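Local coordinates for protein dextranase (Pseudarthrobacter oxydans, PDB 6NZS) that hydrolyses internal alpha-1,6-glucosidic linkages of dextran, as an endo-acting enzyme of glycoside hydrolase family 49, at residues 166-171 with 437-442; 154-159 with 175-180; 533-538 with 576-581; 490-495 with 521-526. All blocks are in the same frame, centred on the assembly; numbering follows the deposited sequence.

Contact 1 of 4, residues 166-171 with 437-442; sequences GKLTTE and RMYWKD
The junction between the N-terminal Ig-like domain and the beta-solenoid is made here by Leu168, on the short strand 168-169, lying over one face of the Tyr439 ring in a loop of the solenoid. Leu168 CG stands 3.9 Å from the centroid of the Tyr439 ring, only 17° off the normal, a CH-pi contact displaced toward the rim. One methyl, Leu168 CD2, reaches back to Tyr439 CB at 3.7 Å, while the other, Leu168 CD1, meets Arg437 CD at 4.2 Å and lies near the plane of the guanidinium, at its edge. A branched leucine suits this place because it can touch ring, ring stem and arginine chain at once. The Tyr439 ring is presented by its chi1 of 69°, which sets CG between the backbone N and the carbonyl carbon. Gly166 O comes to the ring edge, 3.7 Å from Tyr439 CE1. At the backbone angles of Gly166 (phi 78°, psi 173°) a CB would be jammed against the preceding carbonyl O, which calls for glycine. Water 1 donates to Gly166 O at 2.7 Å, accepts from Lys167 NZ, and is hydrogen-bonded to Tyr439 OH at 2.6 Å. Lys167 also forms a salt bridge with Glu72, and Arg437 bridges to Glu181 and Glu409. No direct hydrogen bond joins the two segments, but Asn159 to Tyr439 O and Asp442 to Ser165 supply them beside this apolar patch, at a domain interface between an Ig-like module and a beta-helix.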
loop_
_atom_site.group_PDB
_atom_site.type_symbol
_atom_site.label_atom_id
_atom_site.label_comp_id
_atom_site.label_asym_id
_atom_site.label_seq_id
_atom_site.Cartn_x
_atom_site.Cartn_y
_atom_site.Cartn_z
ATOM N N GLY A 166 10.355 9.489 20.194
ATOM C CA GLY A 166 11.226 10.069 19.204
ATOM C C GLY A 166 10.438 10.735 18.098
ATOM O O GLY A 166 9.209 10.655 18.011
ATOM N N LYS A 167 11.181 11.417 17.234
ATOM C CA LYS A 167 10.648 12.057 16.043
ATOM C C LYS A 167 11.640 11.814 14.919
ATOM O O LYS A 167 12.848 11.721 15.154
ATOM C CB LYS A 167 10.503 13.576 16.231
ATOM C CG LYS A 167 9.474 13.982 17.278
ATOM C CD LYS A 167 8.084 14.075 16.677
ATOM C CE LYS A 167 6.999 14.048 17.749
ATOM N NZ LYS A 167 5.689 13.605 17.192
ATOM N N LEU A 168 11.127 11.707 13.698
ATOM C CA LEU A 168 12.012 11.543 12.555
ATOM C C LEU A 168 12.654 12.872 12.164
ATOM O O LEU A 168 12.045 13.942 12.262
ATOM C CB LEU A 168 11.267 10.954 11.358
ATOM C CG LEU A 168 10.902 9.480 11.495
ATOM C CD1 LEU A 168 10.230 9.037 10.211
ATOM C CD2 LEU A 168 12.110 8.612 11.788
ATOM N N THR A 169 13.898 12.791 11.705
ATOM C CA THR A 169 14.642 13.951 11.242
ATOM C C THR A 169 15.657 13.483 10.212
ATOM O O THR A 169 16.039 12.309 10.176
ATOM C CB THR A 169 15.345 14.642 12.421
ATOM O OG1 THR A 169 16.112 15.755 11.943
ATOM C CG2 THR A 169 16.275 13.662 13.121
ATOM N N THR A 170 16.087 14.409 9.358
ATOM C CA THR A 170 17.182 14.108 8.448
ATOM C C THR A 170 18.543 14.398 9.059
ATOM O O THR A 170 19.562 14.127 8.416
ATOM C CB THR A 170 17.035 14.872 7.122
ATOM O OG1 THR A 170 16.965 16.271 7.394
ATOM C CG2 THR A 170 15.780 14.445 6.392
ATOM N N GLU A 171 18.583 14.949 10.277
ATOM C CA GLU A 171 19.853 15.209 10.950
ATOM C C GLU A 171 20.409 13.909 11.517
ATOM O O GLU A 171 19.705 13.173 12.218
ATOM C CB GLU A 171 19.692 16.262 12.062
ATOM C CG GLU A 171 18.812 15.862 13.238
ATOM C CD GLU A 171 18.883 16.797 14.447
ATOM O OE1 GLU A 171 18.393 16.393 15.545
ATOM O OE2 GLU A 171 19.411 17.931 14.289
ATOM N N ARG A 437 9.566 3.101 7.286
ATOM C CA ARG A 437 10.071 4.099 8.218
ATOM C C ARG A 437 9.498 3.868 9.609
ATOM O O ARG A 437 9.212 4.812 10.348
ATOM C CB ARG A 437 9.800 5.524 7.731
ATOM C CG ARG A 437 10.678 5.954 6.546
ATOM C CD ARG A 437 10.661 7.474 6.335
ATOM N NE ARG A 437 9.311 7.993 6.133
ATOM C CZ ARG A 437 8.663 8.002 4.975
ATOM N NH1 ARG A 437 9.234 7.525 3.873
ATOM N NH2 ARG A 437 7.428 8.494 4.918
ATOM N N MET A 438 9.327 2.602 9.986
ATOM C CA MET A 438 8.796 2.279 11.307
ATOM C C MET A 438 9.880 2.541 12.349
ATOM O O MET A 438 10.953 1.929 12.314
ATOM C CB MET A 438 8.303 0.833 11.338
ATOM C CG MET A 438 7.130 0.597 10.371
ATOM S SD MET A 438 6.332 -1.028 10.505
ATOM C CE MET A 438 7.678 -2.092 10.012
ATOM N N TYR A 439 9.621 3.479 13.260
ATOM C CA TYR A 439 10.719 4.139 13.960
ATOM C C TYR A 439 10.600 4.217 15.475
ATOM O O TYR A 439 11.528 4.722 16.103
ATOM C CB TYR A 439 10.914 5.573 13.436
ATOM C CG TYR A 439 9.800 6.558 13.791
ATOM C CD1 TYR A 439 9.839 7.307 14.967
ATOM C CD2 TYR A 439 8.724 6.759 12.934
ATOM C CE1 TYR A 439 8.831 8.209 15.279
ATOM C CE2 TYR A 439 7.718 7.665 13.238
ATOM C CZ TYR A 439 7.782 8.387 14.408
ATOM O OH TYR A 439 6.786 9.287 14.704
ATOM N N TRP A 440 9.510 3.747 16.073
ATOM C CA TRP A 440 9.169 4.136 17.442
ATOM C C TRP A 440 10.242 3.740 18.451
ATOM O O TRP A 440 10.710 2.596 18.480
ATOM C CB TRP A 440 7.856 3.475 17.848
ATOM C CG TRP A 440 6.713 3.695 16.918
ATOM C CD1 TRP A 440 6.069 2.741 16.177
ATOM C CD2 TRP A 440 6.033 4.929 16.661
ATOM N NE1 TRP A 440 5.044 3.310 15.469
ATOM C CE2 TRP A 440 4.991 4.650 15.755
ATOM C CE3 TRP A 440 6.197 6.242 17.121
ATOM C CZ2 TRP A 440 4.131 5.632 15.278
ATOM C CZ3 TRP A 440 5.342 7.222 16.647
ATOM C CH2 TRP A 440 4.317 6.912 15.734
ATOM N N LYS A 441 10.599 4.698 19.310
ATOM C CA LYS A 441 11.499 4.416 20.421
ATOM C C LYS A 441 10.800 3.583 21.489
ATOM O O LYS A 441 11.394 2.651 22.050
ATOM C CB LYS A 441 11.970 5.756 20.992
ATOM C CG LYS A 441 12.732 5.734 22.308
ATOM C CD LYS A 441 13.026 7.181 22.707
ATOM C CE LYS A 441 13.467 7.322 24.154
ATOM N NZ LYS A 441 13.757 8.743 24.505
ATOM N N ASP A 442 9.542 3.897 21.782
ATOM C CA ASP A 442 8.799 3.106 22.749
ATOM C C ASP A 442 8.243 1.862 22.065
ATOM O O ASP A 442 8.198 1.770 20.833
ATOM C CB ASP A 442 7.688 3.930 23.424
ATOM C CG ASP A 442 6.712 4.568 22.436
ATOM O OD1 ASP A 442 7.110 4.923 21.318
ATOM O OD2 ASP A 442 5.518 4.733 22.795
HETATM O O HOH W 1 6.716 10.767 16.865
HETATM O O HOH W 2 8.288 11.919 13.282
#

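Contact 2 of 4, residues 154-159 with 175-180; sequences LYTAYN and NRAIHT
Ala157 O is gripped by two consecutive N-H groups of the facing strand: Ile178 N at 2.8 Å, lying in the carbonyl plane, and His179 N at 3.4 Å, a weak bond. Ala157 N returns a bond to His179 O at 2.8 Å. Two residues opposite one make a classic beta bulge, and Ile178, the first bulge residue, has the helix-like psi (-49°) usual there. The small Ala157 faces the buried side, against Phe77. Beyond the bulge the antiparallel register resumes one residue on, and Asn159 pairs with Arg176 through Asn159 N to Arg176 O at 2.8 Å and Arg176 N to Asn159 O at 3.0 Å. This pairing belongs to the Ig-like domain; classic bulges of this kind accentuate the twist of antiparallel pairs. On the face carrying Thr156, Tyr158, Ala177 and Thr180, the hydroxyls Thr156 OG1 and Thr180 OG1 share a 2.7 Å hydrogen bond. Both threonines hold OG1 beside the backbone N (chi1 -62° and -65°) and the methyl anti to it, which leaves the hydroxyls facing one another. Ala177 CB sits 4.0 Å from Tyr158 CE2, and Thr156 CG2 lies over one face of the same ring. On the buried side, Ile178 CG1 packs against Asn159 CB at 3.8 Å. Asn159 OD1 accepts from Met161 N while its ND2 reaches Tyr439 O, and His179 NE2 is hydrogen-bonded to His435 ND1 of the solenoid.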
loop_
_atom_site.group_PDB
_atom_site.type_symbol
_atom_site.label_atom_id
_atom_site.label_comp_id
_atom_site.label_asym_id
_atom_site.label_seq_id
_atom_site.Cartn_x
_atom_site.Cartn_y
_atom_site.Cartn_z
ATOM N N LEU A 154 19.402 9.305 -2.529
ATOM C CA LEU A 154 19.209 8.641 -1.249
ATOM C C LEU A 154 19.419 9.607 -0.095
ATOM O O LEU A 154 20.313 10.456 -0.124
ATOM C CB LEU A 154 20.186 7.473 -1.100
ATOM C CG LEU A 154 20.039 6.331 -2.107
ATOM C CD1 LEU A 154 21.061 5.239 -1.832
ATOM C CD2 LEU A 154 18.614 5.781 -2.060
ATOM N N TYR A 155 18.606 9.443 0.940
ATOM C CA TYR A 155 18.816 10.094 2.224
ATOM C C TYR A 155 18.517 9.059 3.304
ATOM O O TYR A 155 17.885 8.027 3.051
ATOM C CB TYR A 155 17.908 11.332 2.398
ATOM C CG TYR A 155 16.541 10.912 2.879
ATOM C CD1 TYR A 155 15.645 10.306 2.007
ATOM C CD2 TYR A 155 16.176 11.033 4.220
ATOM C CE1 TYR A 155 14.424 9.854 2.437
ATOM C CE2 TYR A 155 14.958 10.578 4.663
ATOM C CZ TYR A 155 14.078 9.988 3.766
ATOM O OH TYR A 155 12.862 9.523 4.200
ATOM N N THR A 156 18.947 9.346 4.527
ATOM C CA THR A 156 18.656 8.484 5.662
ATOM C C THR A 156 17.737 9.217 6.626
ATOM O O THR A 156 18.011 10.365 7.006
ATOM C CB THR A 156 19.943 8.040 6.366
ATOM O OG1 THR A 156 20.741 7.279 5.440
ATOM C CG2 THR A 156 19.632 7.190 7.606
ATOM N N ALA A 157 16.640 8.562 7.001
ATOM C CA ALA A 157 15.787 9.052 8.075
ATOM C C ALA A 157 16.347 8.577 9.409
ATOM O O ALA A 157 16.718 7.404 9.550
ATOM C CB ALA A 157 14.367 8.523 7.896
ATOM N N TYR A 158 16.419 9.493 10.376
ATOM C CA TYR A 158 16.906 9.203 11.720
ATOM C C TYR A 158 15.825 9.474 12.755
ATOM O O TYR A 158 14.954 10.319 12.557
ATOM C CB TYR A 158 18.099 10.106 12.069
ATOM C CG TYR A 158 19.301 9.864 11.202
ATOM C CD1 TYR A 158 19.446 10.526 9.988
ATOM C CD2 TYR A 158 20.292 8.977 11.592
ATOM C CE1 TYR A 158 20.553 10.309 9.181
ATOM C CE2 TYR A 158 21.403 8.754 10.788
ATOM C CZ TYR A 158 21.520 9.413 9.583
ATOM O OH TYR A 158 22.630 9.198 8.783
ATOM N N ASN A 159 15.902 8.765 13.876
ATOM C CA ASN A 159 15.057 9.045 15.026
ATOM C C ASN A 159 15.892 9.872 15.991
ATOM O O ASN A 159 16.987 9.453 16.380
ATOM C CB ASN A 159 14.565 7.751 15.685
ATOM C CG ASN A 159 13.549 8.007 16.797
ATOM O OD1 ASN A 159 13.543 9.075 17.409
ATOM N ND2 ASN A 159 12.698 7.030 17.064
ATOM N N ASN A 175 21.895 10.830 16.482
ATOM C CA ASN A 175 20.584 10.223 16.295
ATOM C C ASN A 175 20.738 8.780 15.818
ATOM O O ASN A 175 21.845 8.294 15.586
ATOM C CB ASN A 175 19.754 11.079 15.338
ATOM C CG ASN A 175 19.482 12.461 15.892
ATOM O OD1 ASN A 175 19.384 12.646 17.107
ATOM N ND2 ASN A 175 19.335 13.433 15.009
ATOM N N ARG A 176 19.610 8.086 15.672
ATOM C CA ARG A 176 19.599 6.666 15.331
ATOM C C ARG A 176 19.061 6.478 13.918
ATOM O O ARG A 176 17.955 6.925 13.612
ATOM C CB ARG A 176 18.708 5.880 16.299
ATOM C CG ARG A 176 19.025 6.113 17.754
ATOM C CD ARG A 176 20.419 5.640 18.138
ATOM N NE ARG A 176 20.551 5.753 19.588
ATOM C CZ ARG A 176 20.103 4.839 20.445
ATOM N NH1 ARG A 176 19.535 3.716 20.009
ATOM N NH2 ARG A 176 20.233 5.038 21.754
ATOM N N ALA A 177 19.820 5.781 13.075
ATOM C CA ALA A 177 19.371 5.526 11.706
ATOM C C ALA A 177 18.127 4.646 11.701
ATOM O O ALA A 177 18.059 3.636 12.411
ATOM C CB ALA A 177 20.485 4.858 10.900
ATOM N N ILE A 178 17.139 5.038 10.904
ATOM C CA ILE A 178 15.891 4.297 10.753
ATOM C C ILE A 178 15.812 3.601 9.394
ATOM O O ILE A 178 15.503 2.408 9.319
ATOM C CB ILE A 178 14.671 5.217 10.999
ATOM C CG1 ILE A 178 14.630 5.676 12.468
ATOM C CG2 ILE A 178 13.366 4.537 10.591
ATOM C CD1 ILE A 178 14.612 4.539 13.501
ATOM N N HIS A 179 16.096 4.325 8.311
ATOM C CA HIS A 179 15.982 3.724 6.989
ATOM C C HIS A 179 16.583 4.660 5.952
ATOM O O HIS A 179 16.539 5.881 6.112
ATOM C CB HIS A 179 14.511 3.448 6.642
ATOM C CG HIS A 179 14.342 2.489 5.508
ATOM N ND1 HIS A 179 14.420 1.121 5.676
ATOM C CD2 HIS A 179 14.132 2.697 4.187
ATOM C CE1 HIS A 179 14.259 0.529 4.503
ATOM N NE2 HIS A 179 14.081 1.460 3.585
ATOM N N THR A 180 17.129 4.077 4.885
ATOM C CA THR A 180 17.710 4.821 3.771
ATOM C C THR A 180 16.889 4.569 2.512
ATOM O O THR A 180 16.610 3.416 2.168
ATOM C CB THR A 180 19.162 4.391 3.564
ATOM O OG1 THR A 180 19.922 4.762 4.719
ATOM C CG2 THR A 180 19.764 5.070 2.337
#

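Contact 3 of 4, residues 533-538 with 576-581; sequences VTIGNE and GENWNS
The side chains of Asn537 and Asn580 lie side by side, pointing the same way, their amide planes 37° apart. Asn537 ND2 passes 4.1 Å from Asn580 CB, not against the other amide; its hydrogen bond goes to Ile539 O, while OD1 of the same amide accepts from Asp541 N, so both ends hold the group's rotation. A third amide, Asn578, meets an apolar partner: the side chain of Ile535 crosses it at about a right angle, bringing Ile535 CD1 to 4.0 Å from Asn578 ND2. That nitrogen donates to Leu522 O, which anchors the turn to the neighbouring strand 521-524. The polar centre is Ser581. With chi1 -72° its OG lies 3.0 Å from both Ile535 O and Gly536 O, within reach of either. The small serine side chain suits this close approach to the backbone, and Ser581 CB also rests on Ile535 CG2 at 3.6 Å. Further along, Glu538 N donates to Asn580 O at 2.8 Å. Glu538 CB packs on Ser581 C at 3.5 Å, and the bend at chi2 (68°) leads the carboxylate away to Gly544 N. Inside segment 576-581, Ser581 N bonds Asn578 O at 2.8 Å, the i to i+3 pattern of a 3-10 turn, here leading into strand 582-585 and fastened by a serine hydroxyl and one backbone hydrogen bond to a loop at the C-terminal end of the beta-helix.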
loop_
_atom_site.group_PDB
_atom_site.type_symbol
_atom_site.label_atom_id
_atom_site.label_comp_id
_atom_site.label_asym_id
_atom_site.label_seq_id
_atom_site.Cartn_x
_atom_site.Cartn_y
_atom_site.Cartn_z
ATOM N N VAL A 533 -7.230 -16.125 26.422
ATOM C CA VAL A 533 -7.205 -16.831 25.149
ATOM C C VAL A 533 -6.044 -17.822 25.156
ATOM O O VAL A 533 -5.093 -17.713 25.939
ATOM C CB VAL A 533 -7.101 -15.890 23.937
ATOM C CG1 VAL A 533 -8.219 -14.869 23.960
ATOM C CG2 VAL A 533 -5.730 -15.204 23.899
ATOM N N THR A 534 -6.128 -18.803 24.267
ATOM C CA THR A 534 -5.098 -19.817 24.131
ATOM C C THR A 534 -4.366 -19.637 22.808
ATOM O O THR A 534 -4.952 -19.221 21.802
ATOM C CB THR A 534 -5.705 -21.219 24.196
ATOM O OG1 THR A 534 -6.568 -21.416 23.072
ATOM C CG2 THR A 534 -6.515 -21.384 25.474
ATOM N N ILE A 535 -3.070 -19.924 22.824
ATOM C CA ILE A 535 -2.289 -20.087 21.606
ATOM C C ILE A 535 -2.007 -21.571 21.448
ATOM O O ILE A 535 -1.605 -22.240 22.412
ATOM C CB ILE A 535 -0.988 -19.271 21.639
ATOM C CG1 ILE A 535 -1.309 -17.804 21.892
ATOM C CG2 ILE A 535 -0.236 -19.443 20.329
ATOM C CD1 ILE A 535 -0.101 -16.981 22.192
ATOM N N GLY A 536 -2.256 -22.088 20.252
ATOM C CA GLY A 536 -2.105 -23.510 20.023
ATOM C C GLY A 536 -0.713 -24.009 20.359
ATOM O O GLY A 536 0.267 -23.257 20.391
ATOM N N ASN A 537 -0.633 -25.309 20.629
ATOM C CA ASN A 537 0.648 -25.944 20.898
ATOM C C ASN A 537 1.430 -26.091 19.599
ATOM O O ASN A 537 0.929 -26.661 18.625
ATOM C CB ASN A 537 0.421 -27.324 21.512
ATOM C CG ASN A 537 1.709 -28.088 21.685
ATOM O OD1 ASN A 537 2.168 -28.767 20.766
ATOM N ND2 ASN A 537 2.326 -27.954 22.856
ATOM N N GLU A 538 2.662 -25.576 19.584
ATOM C CA GLU A 538 3.558 -25.755 18.450
ATOM C C GLU A 538 4.548 -26.891 18.653
ATOM O O GLU A 538 4.861 -27.604 17.699
ATOM C CB GLU A 538 4.331 -24.460 18.167
ATOM C CG GLU A 538 5.232 -24.523 16.938
ATOM C CD GLU A 538 4.462 -24.609 15.627
ATOM O OE1 GLU A 538 3.267 -24.227 15.604
ATOM O OE2 GLU A 538 5.060 -25.047 14.626
ATOM N N GLY A 576 7.342 -16.128 28.358
ATOM C CA GLY A 576 7.839 -17.446 28.716
ATOM C C GLY A 576 6.748 -18.496 28.814
ATOM O O GLY A 576 6.974 -19.658 28.471
ATOM N N GLU A 577 5.551 -18.101 29.255
ATOM C CA GLU A 577 4.451 -19.056 29.359
ATOM C C GLU A 577 4.039 -19.612 28.003
ATOM O O GLU A 577 3.353 -20.636 27.946
ATOM C CB GLU A 577 3.246 -18.438 30.076
ATOM C CG GLU A 577 2.450 -17.424 29.263
ATOM C CD GLU A 577 1.209 -16.934 29.992
ATOM O OE1 GLU A 577 0.986 -17.357 31.149
ATOM O OE2 GLU A 577 0.452 -16.121 29.424
ATOM N N ASN A 578 4.446 -18.970 26.910
ATOM C CA ASN A 578 4.086 -19.404 25.569
ATOM C C ASN A 578 5.201 -20.170 24.876
ATOM O O ASN A 578 5.117 -20.399 23.663
ATOM C CB ASN A 578 3.654 -18.200 24.730
ATOM C CG ASN A 578 2.461 -17.492 25.320
ATOM O OD1 ASN A 578 1.570 -18.131 25.887
ATOM N ND2 ASN A 578 2.431 -16.171 25.210
ATOM N N TRP A 579 6.228 -20.593 25.623
ATOM C CA TRP A 579 7.370 -21.295 25.045
ATOM C C TRP A 579 6.946 -22.422 24.113
ATOM O O TRP A 579 7.472 -22.556 23.004
ATOM C CB TRP A 579 8.260 -21.841 26.164
ATOM C CG TRP A 579 9.444 -22.611 25.665
ATOM C CD1 TRP A 579 9.593 -23.971 25.639
ATOM C CD2 TRP A 579 10.649 -22.068 25.117
ATOM N NE1 TRP A 579 10.815 -24.303 25.106
ATOM C CE2 TRP A 579 11.486 -23.152 24.783
ATOM C CE3 TRP A 579 11.103 -20.767 24.881
ATOM C CZ2 TRP A 579 12.749 -22.973 24.225
ATOM C CZ3 TRP A 579 12.351 -20.591 24.327
ATOM C CH2 TRP A 579 13.161 -21.687 24.001
ATOM N N ASN A 580 5.987 -23.243 24.539
ATOM C CA ASN A 580 5.623 -24.387 23.711
ATOM C C ASN A 580 4.628 -24.042 22.610
ATOM O O ASN A 580 4.235 -24.933 21.847
ATOM C CB ASN A 580 5.125 -25.537 24.585
ATOM C CG ASN A 580 6.256 -26.216 25.312
ATOM O OD1 ASN A 580 7.310 -26.471 24.728
ATOM N ND2 ASN A 580 6.059 -26.498 26.592
ATOM N N SER A 581 4.245 -22.775 22.494
ATOM C CA SER A 581 3.322 -22.314 21.469
ATOM C C SER A 581 4.027 -21.669 20.283
ATOM O O SER A 581 3.354 -21.098 19.422
ATOM C CB SER A 581 2.307 -21.343 22.067
ATOM O OG SER A 581 1.381 -22.039 22.893
#

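Contact 4 of 4, residues 490-495 with 521-526; sequences RVYALS and HLKRYT
Val491 and Leu522 lie side by side and point the same way, with Val491 CB 3.8 Å from Leu522 CD1; equivalent positions on adjacent parallel strands thus stack like on like. On the opposite face of the sheet, Tyr492 CB sits over one face of the Tyr525 ring, 4.3 Å from its centroid, and Leu494 CD2 touches the same ring at Tyr525 CD2. Strands 490-493 and 521-524 run parallel within 3°, the in-register pairing of successive coils in a parallel beta-helix, and 521-524 is the end strand of its six-stranded sheet. The ladder bonds include Val491 N to His521 O, Lys523 N to Val491 O and Ala493 N to Lys523 O, each 2.9 Å. Toward the polar edge, Lys523 CD comes to the rim of the Tyr492 ring, 3.8 Å from CE1, and its CE lies over the centre of the His521 ring; the long aliphatic chain of a lysine can run past both rings and still carry its ammonium to Asp575. Last, Tyr492 OH and His521 ND1 share a 2.7 Å hydrogen bond between rings set nearly perpendicular (81°), neither lying over the other. Arg490, extended from CG to NE, carries its guanidinium past His521 to Val519 O and Ser517 O.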
loop_
_atom_site.group_PDB
_atom_site.type_symbol
_atom_site.label_atom_id
_atom_site.label_comp_id
_atom_site.label_asym_id
_atom_site.label_seq_id
_atom_site.Cartn_x
_atom_site.Cartn_y
_atom_site.Cartn_z
ATOM N N ARG A 490 4.598 -8.643 16.485
ATOM C CA ARG A 490 4.009 -8.434 17.804
ATOM C C ARG A 490 2.571 -8.912 17.758
ATOM O O ARG A 490 1.745 -8.331 17.051
ATOM C CB ARG A 490 4.094 -6.975 18.259
ATOM C CG ARG A 490 5.474 -6.615 18.786
ATOM C CD ARG A 490 5.633 -5.141 19.121
ATOM N NE ARG A 490 7.058 -4.867 19.260
ATOM C CZ ARG A 490 7.607 -3.658 19.299
ATOM N NH1 ARG A 490 6.854 -2.571 19.246
ATOM N NH2 ARG A 490 8.928 -3.547 19.382
ATOM N N VAL A 491 2.276 -9.964 18.512
ATOM C CA VAL A 491 0.933 -10.521 18.581
ATOM C C VAL A 491 0.405 -10.302 19.989
ATOM O O VAL A 491 0.847 -10.965 20.933
ATOM C CB VAL A 491 0.933 -12.010 18.211
ATOM C CG1 VAL A 491 -0.460 -12.615 18.402
ATOM C CG2 VAL A 491 1.402 -12.198 16.765
ATOM N N TYR A 492 -0.531 -9.369 20.131
ATOM C CA TYR A 492 -1.334 -9.239 21.347
ATOM C C TYR A 492 -2.637 -9.964 21.042
ATOM O O TYR A 492 -3.520 -9.420 20.375
ATOM C CB TYR A 492 -1.510 -7.768 21.722
ATOM C CG TYR A 492 -0.156 -7.098 21.791
ATOM C CD1 TYR A 492 0.680 -7.284 22.886
ATOM C CD2 TYR A 492 0.319 -6.352 20.720
ATOM C CE1 TYR A 492 1.947 -6.711 22.923
ATOM C CE2 TYR A 492 1.563 -5.783 20.744
ATOM C CZ TYR A 492 2.370 -5.954 21.848
ATOM O OH TYR A 492 3.626 -5.389 21.860
ATOM N N ALA A 493 -2.722 -11.223 21.474
ATOM C CA ALA A 493 -3.797 -12.103 21.024
ATOM C C ALA A 493 -5.113 -11.723 21.685
ATOM O O ALA A 493 -5.251 -11.815 22.909
ATOM C CB ALA A 493 -3.455 -13.559 21.324
ATOM N N LEU A 494 -6.075 -11.306 20.868
ATOM C CA LEU A 494 -7.416 -10.979 21.327
ATOM C C LEU A 494 -8.391 -12.119 21.093
ATOM O O LEU A 494 -9.568 -12.001 21.455
ATOM C CB LEU A 494 -7.916 -9.703 20.645
ATOM C CG LEU A 494 -7.059 -8.452 20.880
ATOM C CD1 LEU A 494 -7.551 -7.303 20.010
ATOM C CD2 LEU A 494 -7.069 -8.066 22.355
ATOM N N SER A 495 -7.916 -13.217 20.510
ATOM C CA SER A 495 -8.699 -14.402 20.209
ATOM C C SER A 495 -7.794 -15.607 20.410
ATOM O O SER A 495 -6.566 -15.478 20.419
ATOM C CB SER A 495 -9.166 -14.390 18.742
ATOM O OG SER A 495 -9.899 -13.217 18.417
ATOM N N HIS A 521 6.877 -9.762 20.190
ATOM C CA HIS A 521 6.024 -10.126 21.319
ATOM C C HIS A 521 5.000 -11.182 20.923
ATOM O O HIS A 521 4.547 -11.244 19.778
ATOM C CB HIS A 521 5.239 -8.909 21.834
ATOM C CG HIS A 521 6.002 -8.050 22.795
ATOM N ND1 HIS A 521 5.565 -6.802 23.183
ATOM C CD2 HIS A 521 7.176 -8.255 23.437
ATOM C CE1 HIS A 521 6.427 -6.283 24.040
ATOM N NE2 HIS A 521 7.415 -7.143 24.208
ATOM N N LEU A 522 4.614 -11.993 21.909
ATOM C CA LEU A 522 3.530 -12.966 21.769
ATOM C C LEU A 522 2.883 -13.075 23.143
ATOM O O LEU A 522 3.496 -13.620 24.070
ATOM C CB LEU A 522 4.081 -14.313 21.325
ATOM C CG LEU A 522 3.057 -15.439 21.131
ATOM C CD1 LEU A 522 2.080 -15.123 19.992
ATOM C CD2 LEU A 522 3.777 -16.734 20.847
ATOM N N LYS A 523 1.669 -12.539 23.285
ATOM C CA LYS A 523 1.027 -12.408 24.587
ATOM C C LYS A 523 -0.431 -12.821 24.475
ATOM O O LYS A 523 -1.085 -12.540 23.468
ATOM C CB LYS A 523 1.078 -10.955 25.077
ATOM C CG LYS A 523 2.499 -10.411 25.271
ATOM C CD LYS A 523 2.484 -9.025 25.903
ATOM C CE LYS A 523 3.896 -8.517 26.144
ATOM N NZ LYS A 523 4.560 -9.266 27.257
ATOM N N ARG A 524 -0.937 -13.475 25.523
ATOM C CA ARG A 524 -2.327 -13.914 25.584
ATOM C C ARG A 524 -3.104 -12.957 26.480
ATOM O O ARG A 524 -2.817 -12.850 27.677
ATOM C CB ARG A 524 -2.414 -15.340 26.133
ATOM C CG ARG A 524 -1.646 -16.356 25.308
ATOM C CD ARG A 524 -1.924 -17.789 25.732
ATOM N NE ARG A 524 -1.393 -18.112 27.054
ATOM C CZ ARG A 524 -2.096 -18.687 28.027
ATOM N NH1 ARG A 524 -3.370 -18.996 27.845
ATOM N NH2 ARG A 524 -1.522 -18.948 29.192
ATOM N N TYR A 525 -4.079 -12.263 25.902
ATOM C CA TYR A 525 -4.936 -11.376 26.674
ATOM C C TYR A 525 -6.133 -12.162 27.221
ATOM O O TYR A 525 -6.339 -13.334 26.890
ATOM C CB TYR A 525 -5.353 -10.166 25.831
ATOM C CG TYR A 525 -4.272 -9.097 25.703
ATOM C CD1 TYR A 525 -2.965 -9.349 26.109
ATOM C CD2 TYR A 525 -4.568 -7.838 25.199
ATOM C CE1 TYR A 525 -1.979 -8.375 26.001
ATOM C CE2 TYR A 525 -3.586 -6.854 25.092
ATOM C CZ TYR A 525 -2.304 -7.134 25.499
ATOM O OH TYR A 525 -1.322 -6.168 25.399
ATOM N N THR A 526 -6.912 -11.513 28.089
ATOM C CA THR A 526 -8.068 -12.138 28.729
ATOM C C THR A 526 -9.342 -11.380 28.391
ATOM O O THR A 526 -9.317 -10.278 27.845
ATOM C CB THR A 526 -7.928 -12.174 30.263
ATOM O OG1 THR A 526 -8.192 -10.868 30.797
ATOM C CG2 THR A 526 -6.539 -12.614 30.680
#

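Contacts 1 and 2 share one region: the strands of contact 2 lie beside the domain junction of contact 1, joined to it by backbone pairing of Tyr158 with Thr169. Contacts 3 and 4 form a second cluster, touching through Val533 O and Arg524 NH1, and lie toward the later coils of the solenoid. Contact 4 is the most buried and relies on parallel ladder bonds with stacked side chains. Contact 2 is an antiparallel, bulged pairing, partly buried. Contacts 1 and 3 join loops or short turns: one through apolar and water-mediated contact, the other through a serine hydroxyl set against backbone carbonyls and one backbone N-H...O bond.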